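Uly1 (Catenovulum maritimum, PDB 7DRQ) cleaves ulvan, the sulfated polysaccharide of green seaweeds, as a calcium-binding lyase of polysaccharide lyase family 24. Local coordinates at residues A[170-175]-A[179-184]; A[94-99]-A[147-152]; A[64-69]-A[88-93]. One frame throughout, in Å; residues are numbered along the deposited sequence.

Interaction 1 of 3, residues A[170-175]-A[179-184]; sequences FVKDTS and EGATDY. With CA (calcium ion), chain C.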
loop_
_atom_site.group_PDB
_atom_site.type_symbol
_atom_site.label_atom_id
_atom_site.label_comp_id
_atom_site.label_asym_id
_atom_site.label_seq_id
_atom_site.Cartn_x
_atom_site.Cartn_y
_atom_site.Cartn_z
ATOM N N PHE A 170 17.562 -14.856 -7.603
ATOM C CA PHE A 170 17.431 -13.421 -7.792
ATOM C C PHE A 170 18.629 -12.868 -8.547
ATOM O O PHE A 170 19.722 -13.443 -8.528
ATOM C CB PHE A 170 17.227 -12.710 -6.451
ATOM C CG PHE A 170 15.811 -12.822 -5.963
ATOM C CD1 PHE A 170 15.366 -14.003 -5.374
ATOM C CD2 PHE A 170 14.902 -11.797 -6.196
ATOM C CE1 PHE A 170 14.051 -14.136 -4.962
ATOM C CE2 PHE A 170 13.585 -11.911 -5.794
ATOM C CZ PHE A 170 13.153 -13.094 -5.167
ATOM N N VAL A 171 18.390 -11.763 -9.240
ATOM C CA VAL A 171 19.320 -11.235 -10.233
ATOM C C VAL A 171 20.133 -10.122 -9.599
ATOM O O VAL A 171 19.576 -9.142 -9.086
ATOM C CB VAL A 171 18.582 -10.736 -11.483
ATOM C CG1 VAL A 171 19.600 -10.193 -12.498
ATOM C CG2 VAL A 171 17.740 -11.845 -12.083
ATOM N N LYS A 172 21.454 -10.266 -9.647
ATOM C CA LYS A 172 22.332 -9.264 -9.070
ATOM C C LYS A 172 22.397 -8.012 -9.940
ATOM O O LYS A 172 22.230 -8.053 -11.169
ATOM C CB LYS A 172 23.738 -9.843 -8.870
ATOM C CG LYS A 172 23.790 -11.050 -7.936
ATOM C CD LYS A 172 25.220 -11.422 -7.573
ATOM C CE LYS A 172 25.287 -12.771 -6.874
ATOM N NZ LYS A 172 26.664 -13.078 -6.378
ATOM N N ASP A 173 22.645 -6.884 -9.282
ATOM C CA ASP A 173 23.038 -5.664 -9.976
ATOM C C ASP A 173 24.428 -5.886 -10.553
ATOM O O ASP A 173 25.396 -6.021 -9.801
ATOM C CB ASP A 173 23.016 -4.484 -9.006
ATOM C CG ASP A 173 23.407 -3.165 -9.657
ATOM O OD1 ASP A 173 23.805 -3.156 -10.839
ATOM O OD2 ASP A 173 23.307 -2.123 -8.984
ATOM N N THR A 174 24.525 -5.958 -11.885
ATOM C CA THR A 174 25.809 -6.036 -12.575
ATOM C C THR A 174 26.035 -4.815 -13.453
ATOM O O THR A 174 26.823 -4.867 -14.408
ATOM C CB THR A 174 25.923 -7.319 -13.410
ATOM O OG1 THR A 174 24.830 -7.420 -14.332
ATOM C CG2 THR A 174 25.938 -8.536 -12.510
ATOM N N SER A 175 25.347 -3.719 -13.153
ATOM C CA SER A 175 25.502 -2.485 -13.903
ATOM C C SER A 175 26.806 -1.794 -13.513
ATOM O O SER A 175 27.531 -2.235 -12.615
ATOM C CB SER A 175 24.310 -1.574 -13.644
ATOM O OG SER A 175 24.434 -0.996 -12.360
ATOM N N GLU A 179 27.372 -2.329 -6.485
ATOM C CA GLU A 179 28.190 -2.291 -5.280
ATOM C C GLU A 179 29.080 -3.512 -5.124
ATOM O O GLU A 179 30.018 -3.474 -4.324
ATOM C CB GLU A 179 27.313 -2.178 -4.033
ATOM C CG GLU A 179 26.434 -0.965 -3.999
ATOM C CD GLU A 179 25.449 -1.017 -2.848
ATOM O OE1 GLU A 179 25.557 -1.939 -2.010
ATOM O OE2 GLU A 179 24.564 -0.141 -2.786
ATOM N N GLY A 180 28.808 -4.590 -5.837
ATOM C CA GLY A 180 29.618 -5.773 -5.682
ATOM C C GLY A 180 28.767 -7.021 -5.656
ATOM O O GLY A 180 27.636 -7.036 -6.144
ATOM N N ALA A 181 29.335 -8.070 -5.050
ATOM C CA ALA A 181 28.852 -9.431 -5.247
ATOM C C ALA A 181 27.535 -9.728 -4.535
ATOM O O ALA A 181 26.893 -10.727 -4.865
ATOM C CB ALA A 181 29.911 -10.431 -4.781
ATOM N N THR A 182 27.116 -8.921 -3.565
ATOM C CA THR A 182 25.841 -9.165 -2.893
ATOM C C THR A 182 24.871 -8.002 -3.085
ATOM O O THR A 182 23.979 -7.781 -2.256
ATOM C CB THR A 182 26.040 -9.458 -1.406
ATOM O OG1 THR A 182 26.509 -8.285 -0.739
ATOM C CG2 THR A 182 27.055 -10.571 -1.223
ATOM N N ASP A 183 25.041 -7.258 -4.181
ATOM C CA ASP A 183 24.160 -6.148 -4.545
ATOM C C ASP A 183 23.031 -6.719 -5.396
ATOM O O ASP A 183 23.217 -7.027 -6.581
ATOM C CB ASP A 183 24.956 -5.068 -5.276
ATOM C CG ASP A 183 24.121 -3.854 -5.675
ATOM O OD1 ASP A 183 22.873 -3.873 -5.561
ATOM O OD2 ASP A 183 24.745 -2.870 -6.141
ATOM N N TYR A 184 21.854 -6.872 -4.782
ATOM C CA TYR A 184 20.645 -7.289 -5.481
ATOM C C TYR A 184 19.688 -6.135 -5.752
ATOM O O TYR A 184 18.530 -6.380 -6.117
ATOM C CB TYR A 184 19.916 -8.367 -4.678
ATOM C CG TYR A 184 20.638 -9.692 -4.676
ATOM C CD1 TYR A 184 21.612 -9.964 -3.726
ATOM C CD2 TYR A 184 20.338 -10.667 -5.619
ATOM C CE1 TYR A 184 22.276 -11.174 -3.719
ATOM C CE2 TYR A 184 21.000 -11.884 -5.618
ATOM C CZ TYR A 184 21.966 -12.123 -4.665
ATOM O OH TYR A 184 22.632 -13.324 -4.639
HETATM CA CA CA C . 22.714 -1.620 -6.730
HETATM O O HOH W 1 22.059 -14.861 -7.268
HETATM O O HOH W 2 17.488 -8.599 -7.502
HETATM O O HOH W 3 26.977 -7.983 -8.577
HETATM O O HOH W 4 22.408 -0.760 -4.454
HETATM O O HOH W 5 21.352 0.350 -7.356
HETATM O O HOH W 6 24.303 0.319 -6.793
#

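Interaction 2 of 3, residues A[94-99]-A[147-152]; sequences QHTGFE and YFRYSY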
loop_
_atom_site.group_PDB
_atom_site.type_symbol
_atom_site.label_atom_id
_atom_site.label_comp_id
_atom_site.label_asym_id
_atom_site.label_seq_id
_atom_site.Cartn_x
_atom_site.Cartn_y
_atom_site.Cartn_z
ATOM N N GLN A 94 19.302 -4.011 4.545
ATOM C CA GLN A 94 18.737 -3.789 5.871
ATOM C C GLN A 94 17.994 -2.464 5.876
ATOM O O GLN A 94 18.434 -1.506 5.245
ATOM C CB GLN A 94 19.820 -3.768 6.965
ATOM C CG GLN A 94 20.625 -5.061 7.077
ATOM C CD GLN A 94 21.959 -4.840 7.751
ATOM O OE1 GLN A 94 22.913 -4.371 7.123
ATOM N NE2 GLN A 94 22.031 -5.157 9.039
ATOM N N HIS A 95 16.858 -2.423 6.583
ATOM C CA HIS A 95 16.068 -1.197 6.708
ATOM C C HIS A 95 16.967 -0.018 7.065
ATOM O O HIS A 95 17.709 -0.072 8.051
ATOM C CB HIS A 95 14.994 -1.409 7.786
ATOM C CG HIS A 95 14.104 -0.224 8.017
ATOM N ND1 HIS A 95 13.499 0.473 6.990
ATOM C CD2 HIS A 95 13.696 0.367 9.167
ATOM C CE1 HIS A 95 12.766 1.452 7.499
ATOM N NE2 HIS A 95 12.871 1.410 8.817
ATOM N N THR A 96 16.918 1.046 6.254
ATOM C CA THR A 96 17.769 2.207 6.486
ATOM C C THR A 96 17.082 3.281 7.321
ATOM O O THR A 96 17.669 4.341 7.548
ATOM C CB THR A 96 18.266 2.788 5.149
ATOM O OG1 THR A 96 17.155 3.135 4.308
ATOM C CG2 THR A 96 19.139 1.768 4.436
ATOM N N GLY A 97 15.866 3.027 7.799
ATOM C CA GLY A 97 15.246 3.913 8.764
ATOM C C GLY A 97 14.827 5.233 8.150
ATOM O O GLY A 97 14.490 5.331 6.960
ATOM N N PHE A 98 14.869 6.275 8.975
ATOM C CA PHE A 98 14.503 7.608 8.516
ATOM C C PHE A 98 15.710 8.254 7.846
ATOM O O PHE A 98 16.670 8.634 8.524
ATOM C CB PHE A 98 14.005 8.474 9.670
ATOM C CG PHE A 98 13.449 9.797 9.211
ATOM C CD1 PHE A 98 12.120 9.902 8.822
ATOM C CD2 PHE A 98 14.258 10.922 9.133
ATOM C CE1 PHE A 98 11.598 11.112 8.383
ATOM C CE2 PHE A 98 13.747 12.140 8.684
ATOM C CZ PHE A 98 12.419 12.235 8.308
ATOM N N GLU A 99 15.659 8.372 6.518
ATOM C CA GLU A 99 16.708 9.012 5.722
ATOM C C GLU A 99 18.100 8.528 6.125
ATOM O O GLU A 99 19.023 9.315 6.347
ATOM C CB GLU A 99 16.598 10.543 5.820
ATOM C CG GLU A 99 15.269 11.082 5.259
ATOM C CD GLU A 99 15.065 12.572 5.501
ATOM O OE1 GLU A 99 13.976 13.088 5.175
ATOM O OE2 GLU A 99 15.984 13.215 6.033
ATOM N N TYR A 147 18.875 5.187 -4.474
ATOM C CA TYR A 147 17.683 5.911 -4.034
ATOM C C TYR A 147 16.395 5.222 -4.458
ATOM O O TYR A 147 15.327 5.540 -3.918
ATOM C CB TYR A 147 17.686 7.340 -4.591
ATOM C CG TYR A 147 17.893 7.362 -6.085
ATOM C CD1 TYR A 147 16.821 7.211 -6.957
ATOM C CD2 TYR A 147 19.164 7.511 -6.625
ATOM C CE1 TYR A 147 17.009 7.224 -8.327
ATOM C CE2 TYR A 147 19.362 7.518 -7.987
ATOM C CZ TYR A 147 18.282 7.371 -8.831
ATOM O OH TYR A 147 18.465 7.381 -10.189
ATOM N N PHE A 148 16.483 4.296 -5.415
ATOM C CA PHE A 148 15.373 3.474 -5.875
ATOM C C PHE A 148 15.839 2.030 -5.752
ATOM O O PHE A 148 16.959 1.707 -6.158
ATOM C CB PHE A 148 14.989 3.809 -7.336
ATOM C CG PHE A 148 13.845 2.994 -7.866
ATOM C CD1 PHE A 148 12.535 3.392 -7.643
ATOM C CD2 PHE A 148 14.077 1.819 -8.570
ATOM C CE1 PHE A 148 11.476 2.631 -8.098
ATOM C CE2 PHE A 148 13.021 1.049 -9.043
ATOM C CZ PHE A 148 11.712 1.459 -8.811
ATOM N N ARG A 149 15.004 1.169 -5.164
ATOM C CA ARG A 149 15.470 -0.133 -4.677
ATOM C C ARG A 149 14.558 -1.250 -5.179
ATOM O O ARG A 149 13.484 -1.489 -4.618
ATOM C CB ARG A 149 15.565 -0.124 -3.148
ATOM C CG ARG A 149 16.591 0.889 -2.638
ATOM C CD ARG A 149 16.507 1.165 -1.136
ATOM N NE ARG A 149 17.721 1.865 -0.718
ATOM C CZ ARG A 149 17.885 2.510 0.431
ATOM N NH1 ARG A 149 16.899 2.574 1.317
ATOM N NH2 ARG A 149 19.054 3.088 0.690
ATOM N N TYR A 150 15.008 -1.955 -6.216
ATOM C CA TYR A 150 14.221 -2.977 -6.894
ATOM C C TYR A 150 15.012 -4.275 -6.943
ATOM O O TYR A 150 16.188 -4.276 -7.330
ATOM C CB TYR A 150 13.869 -2.497 -8.313
ATOM C CG TYR A 150 13.222 -3.515 -9.224
ATOM C CD1 TYR A 150 12.144 -4.285 -8.800
ATOM C CD2 TYR A 150 13.669 -3.670 -10.533
ATOM C CE1 TYR A 150 11.545 -5.221 -9.652
ATOM C CE2 TYR A 150 13.074 -4.584 -11.399
ATOM C CZ TYR A 150 12.017 -5.359 -10.952
ATOM O OH TYR A 150 11.431 -6.260 -11.811
ATOM N N SER A 151 14.368 -5.379 -6.575
ATOM C CA SER A 151 14.969 -6.700 -6.696
ATOM C C SER A 151 14.023 -7.592 -7.487
ATOM O O SER A 151 12.798 -7.457 -7.396
ATOM C CB SER A 151 15.262 -7.313 -5.309
ATOM O OG SER A 151 16.352 -6.655 -4.683
ATOM N N TYR A 152 14.590 -8.498 -8.283
ATOM C CA TYR A 152 13.747 -9.337 -9.119
ATOM C C TYR A 152 14.463 -10.638 -9.438
ATOM O O TYR A 152 15.681 -10.765 -9.286
ATOM C CB TYR A 152 13.323 -8.626 -10.415
ATOM C CG TYR A 152 14.452 -8.368 -11.385
ATOM C CD1 TYR A 152 15.320 -7.285 -11.210
ATOM C CD2 TYR A 152 14.658 -9.197 -12.476
ATOM C CE1 TYR A 152 16.360 -7.038 -12.114
ATOM C CE2 TYR A 152 15.700 -8.959 -13.384
ATOM C CZ TYR A 152 16.549 -7.886 -13.187
ATOM O OH TYR A 152 17.578 -7.654 -14.088
#

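Interaction 3 of 3, residues A[64-69]-A[88-93]; sequences WYRGGI and TIEFPH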
loop_
_atom_site.group_PDB
_atom_site.type_symbol
_atom_site.label_atom_id
_atom_site.label_comp_id
_atom_site.label_asym_id
_atom_site.label_seq_id
_atom_site.Cartn_x
_atom_site.Cartn_y
_atom_site.Cartn_z
ATOM N N TRP A 64 8.650 -9.052 4.969
ATOM C CA TRP A 64 8.813 -8.506 6.308
ATOM C C TRP A 64 10.278 -8.150 6.498
ATOM O O TRP A 64 11.154 -8.737 5.859
ATOM C CB TRP A 64 8.348 -9.502 7.390
ATOM C CG TRP A 64 8.886 -10.923 7.257
ATOM C CD1 TRP A 64 8.536 -11.852 6.311
ATOM C CD2 TRP A 64 9.825 -11.574 8.119
ATOM N NE1 TRP A 64 9.208 -13.036 6.533
ATOM C CE2 TRP A 64 10.009 -12.890 7.629
ATOM C CE3 TRP A 64 10.538 -11.176 9.255
ATOM C CZ2 TRP A 64 10.877 -13.792 8.227
ATOM C CZ3 TRP A 64 11.393 -12.082 9.854
ATOM C CH2 TRP A 64 11.555 -13.375 9.345
ATOM N N TYR A 65 10.529 -7.170 7.358
ATOM C CA TYR A 65 11.859 -6.953 7.913
ATOM C C TYR A 65 12.021 -7.811 9.160
ATOM O O TYR A 65 11.075 -7.962 9.939
ATOM C CB TYR A 65 12.059 -5.487 8.295
ATOM C CG TYR A 65 12.116 -4.531 7.141
ATOM C CD1 TYR A 65 13.286 -4.378 6.396
ATOM C CD2 TYR A 65 11.008 -3.757 6.805
ATOM C CE1 TYR A 65 13.340 -3.491 5.340
ATOM C CE2 TYR A 65 11.058 -2.872 5.750
ATOM C CZ TYR A 65 12.223 -2.739 5.031
ATOM O OH TYR A 65 12.245 -1.848 3.992
ATOM N N ARG A 66 13.226 -8.345 9.361
ATOM C CA ARG A 66 13.533 -9.192 10.510
ATOM C C ARG A 66 14.164 -8.376 11.639
ATOM O O ARG A 66 15.012 -7.515 11.398
ATOM C CB ARG A 66 14.477 -10.325 10.094
ATOM C CG ARG A 66 14.793 -11.298 11.237
ATOM C CD ARG A 66 15.671 -12.448 10.749
ATOM N NE ARG A 66 16.981 -11.934 10.372
ATOM C CZ ARG A 66 17.859 -12.579 9.617
ATOM N NH1 ARG A 66 17.580 -13.791 9.155
ATOM N NH2 ARG A 66 19.017 -11.999 9.330
ATOM N N GLY A 67 13.747 -8.653 12.889
ATOM C CA GLY A 67 14.319 -7.964 14.029
ATOM C C GLY A 67 15.563 -8.671 14.557
ATOM O O GLY A 67 15.910 -9.768 14.121
ATOM N N GLY A 68 16.245 -8.017 15.498
ATOM C CA GLY A 68 15.870 -6.702 15.999
ATOM C C GLY A 68 16.579 -5.524 15.350
ATOM O O GLY A 68 16.877 -5.552 14.152
ATOM N N ILE A 69 16.851 -4.492 16.160
ATOM C CA ILE A 69 17.351 -3.212 15.651
ATOM C C ILE A 69 18.694 -3.370 14.945
ATOM O O ILE A 69 19.033 -2.572 14.068
ATOM C CB ILE A 69 17.433 -2.193 16.807
ATOM C CG1 ILE A 69 17.766 -0.796 16.295
ATOM C CG2 ILE A 69 18.468 -2.635 17.845
ATOM C CD1 ILE A 69 17.685 0.275 17.381
ATOM N N THR A 88 12.036 -19.331 3.498
ATOM C CA THR A 88 12.298 -17.898 3.574
ATOM C C THR A 88 13.660 -17.578 2.974
ATOM O O THR A 88 14.604 -18.366 3.093
ATOM C CB THR A 88 12.197 -17.423 5.037
ATOM O OG1 THR A 88 10.839 -17.566 5.469
ATOM C CG2 THR A 88 12.600 -15.961 5.191
ATOM N N ILE A 89 13.748 -16.420 2.320
ATOM C CA ILE A 89 14.991 -15.918 1.742
ATOM C C ILE A 89 15.368 -14.652 2.486
ATOM O O ILE A 89 14.533 -13.754 2.648
ATOM C CB ILE A 89 14.854 -15.621 0.239
ATOM C CG1 ILE A 89 14.559 -16.898 -0.561
ATOM C CG2 ILE A 89 16.115 -14.930 -0.271
ATOM C CD1 ILE A 89 14.305 -16.623 -2.059
ATOM N N GLU A 90 16.618 -14.574 2.936
ATOM C CA GLU A 90 17.152 -13.362 3.542
ATOM C C GLU A 90 17.897 -12.555 2.485
ATOM O O GLU A 90 18.815 -13.069 1.836
ATOM C CB GLU A 90 18.088 -13.691 4.705
ATOM C CG GLU A 90 18.751 -12.470 5.305
ATOM C CD GLU A 90 19.873 -12.824 6.260
ATOM O OE1 GLU A 90 19.840 -13.929 6.830
ATOM O OE2 GLU A 90 20.788 -11.994 6.432
ATOM N N PHE A 91 17.515 -11.307 2.330
ATOM C CA PHE A 91 18.191 -10.408 1.409
ATOM C C PHE A 91 19.232 -9.574 2.147
ATOM O O PHE A 91 19.083 -9.294 3.337
ATOM C CB PHE A 91 17.185 -9.483 0.708
ATOM C CG PHE A 91 16.471 -10.148 -0.431
ATOM C CD1 PHE A 91 15.355 -10.930 -0.197
ATOM C CD2 PHE A 91 16.933 -10.019 -1.736
ATOM C CE1 PHE A 91 14.712 -11.577 -1.241
ATOM C CE2 PHE A 91 16.287 -10.659 -2.792
ATOM C CZ PHE A 91 15.179 -11.432 -2.543
ATOM N N PRO A 92 20.314 -9.196 1.464
ATOM C CA PRO A 92 21.377 -8.445 2.150
ATOM C C PRO A 92 20.929 -7.091 2.663
ATOM O O PRO A 92 21.463 -6.623 3.676
ATOM C CB PRO A 92 22.462 -8.298 1.070
ATOM C CG PRO A 92 22.210 -9.408 0.103
ATOM C CD PRO A 92 20.732 -9.701 0.143
ATOM N N HIS A 93 19.978 -6.440 1.996
ATOM C CA HIS A 93 19.598 -5.087 2.389
ATOM C C HIS A 93 18.975 -5.054 3.781
ATOM O O HIS A 93 18.170 -5.916 4.136
ATOM C CB HIS A 93 18.600 -4.496 1.408
ATOM C CG HIS A 93 18.277 -3.062 1.693
ATOM N ND1 HIS A 93 19.158 -2.038 1.414
ATOM C CD2 HIS A 93 17.188 -2.482 2.248
ATOM C CE1 HIS A 93 18.615 -0.885 1.766
ATOM N NE2 HIS A 93 17.422 -1.125 2.280
#

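Interaction 1 of 3, residues A[170-175]-A[179-184]
Asp173 and Asp183 meet at a calcium ion. Asp173 gives a single oxygen, OD2, 2.4 Å from the metal, whereas Asp183 chelates it with OD1 and OD2, each 2.5 Å away. In both residues CG stands anti to the backbone N (chi1 -180° for Asp173), which carries the carboxylates to the ion with their planes 71° apart. Three waters and the carbonyl oxygen of Lys185 bring the coordinating oxygens to seven. The metal probably offsets the repulsion between the two OD2 atoms. A second shell steadies the acids: Glu179 N donates to the anti lone pair of Asp183 OD2, 2.7 Å away and almost straight at 172°, while Asp173 OD1 accepts from both OG and N of Ser175, the latter closing an Asx turn.

Hydrogen bonds also join the two segments away from the metal. Asp173 N reaches Asp183 O at 2.8 Å, and the extended Lys172 side chain brings NZ to Ala181 O, also at 2.8 Å and in the carbonyl plane, within the type I turn from Gly180 to Asp183. A water bridges Asp173 O and Gly180 O.

The apolar part centres on Tyr184. Lys172 CG lies over one face of its ring, 4.1 Å from the centroid in a CH-pi contact, and Phe170 CB packs 3.8 Å from Tyr184 CD2.

Both segments belong to the long loop between strand 150-152 and helix 195-198. Val171 pairs with Tyr152 of that strand, Phe170 presses on Ile122 and Leu124 of strand 122-126 and meets Phe91 edge-to-face, and Tyr184 packs on Pro92.

Interaction 2 of 3, residues A[94-99]-A[147-152]
Thr96 and Arg149 meet through side chains alone: their backbones do not pair, CA of Thr96 lying 11.6 Å from CA of Arg149, the one in the loop after strand 93-94 and the other just before strand 150-152. The two side chains come from opposite directions. Arg149 spans most of the gap, its chain extended from CG to NE. Thr96 OG1 stands at the edge of the guanidinium, near its plane, 3.1 Å from Arg149 NH1. With chi1 of 57°, OG1 sits between the backbone N and the carbonyl carbon of Thr96, and CG2 comes alongside, 3.9 Å from Arg149 NH1.

The stronger polar partners of the guanidinium lie outside the pair. NH1 donates to Asp127 O and NH2 forms a salt bridge with Asp146. Asp127 also accepts from Thr96 N, serving both sides of the contact. The pair ties the loop after strand 93-94 to the chain entering strand 150-152, in what is probably a beta-propeller. With an alanine at Arg149, the Asp146 carboxylate would probably lose its charged mate, Asp127 O a donor, and a gap would open beside Thr96. The buried guanidinium charge is thus balanced by Asp146 and steadied by Asp127 O.

Interaction 3 of 3, residues A[64-69]-A[88-93]
Glu90 OE1 is approached by both terminal nitrogens of Arg66. Arg66 NH1 donates to Glu90 OE1 at 3.2 Å in a salt bridge, with an N-H...O angle of 142°, while the bond from Arg66 NH2 to the same oxygen, at 3.3 Å, is weak. This is not the flat two-on-two pairing of an arginine with a carboxylate: the planes of the two groups are 76° apart, and NH1 comes to OE1 from above the carboxylate plane. OE1 itself lies at the edge of the guanidinium, near its plane. The arginine reaches there with a bend at chi3 (66°), while the glutamate is extended beyond CG. Arg66 has a stronger partner in Asp71, whose carboxylate forms a salt bridge with NE.

Beside this charged pair, Trp64 and Thr88 make a looser apolar contact at about a right angle, Trp64 CZ2 lying 4.1 Å from Thr88 CG2. Their polar ends converge on one hydroxyl, since Trp64 NE1 and Thr88 OG1 are both hydrogen-bonded to OG1 of Thr77.

Thr77 belongs to strand 73-80, which runs between strands 59-65 and 86-91 in a four-stranded antiparallel sheet, consistent with a blade of a beta-propeller. The two segments therefore meet across an intervening strand, with CA of Arg66 and CA of Glu90 8.9 Å apart. Met75 of the same strand touches both Trp64 and Thr88. One arginine, set between Asp71 and Glu90, probably balances part of their negative charge, and the skewed geometry suggests that charge attraction adds to one bent hydrogen bond and one weak one.

The three contacts follow one another along the chain on one side of its centre. Interaction 3 belongs to a regular sheet and reaches across its inner strand 73-80; interactions 1 and 2 lie mostly in loops that come together beside strand 150-152, and meet where Ser151 OG approaches Tyr184 O. Interaction 1, farthest from the chain's centre and with exposed residues at its edge, buries the most surface and is ordered by a metal. Interaction 2, nearest the centre, rests on one buried guanidinium, whereas interaction 3 pairs opposite charges on partly exposed side chains. Segment 88-93 touches both other contacts, His93 packing on Arg149 of interaction 2.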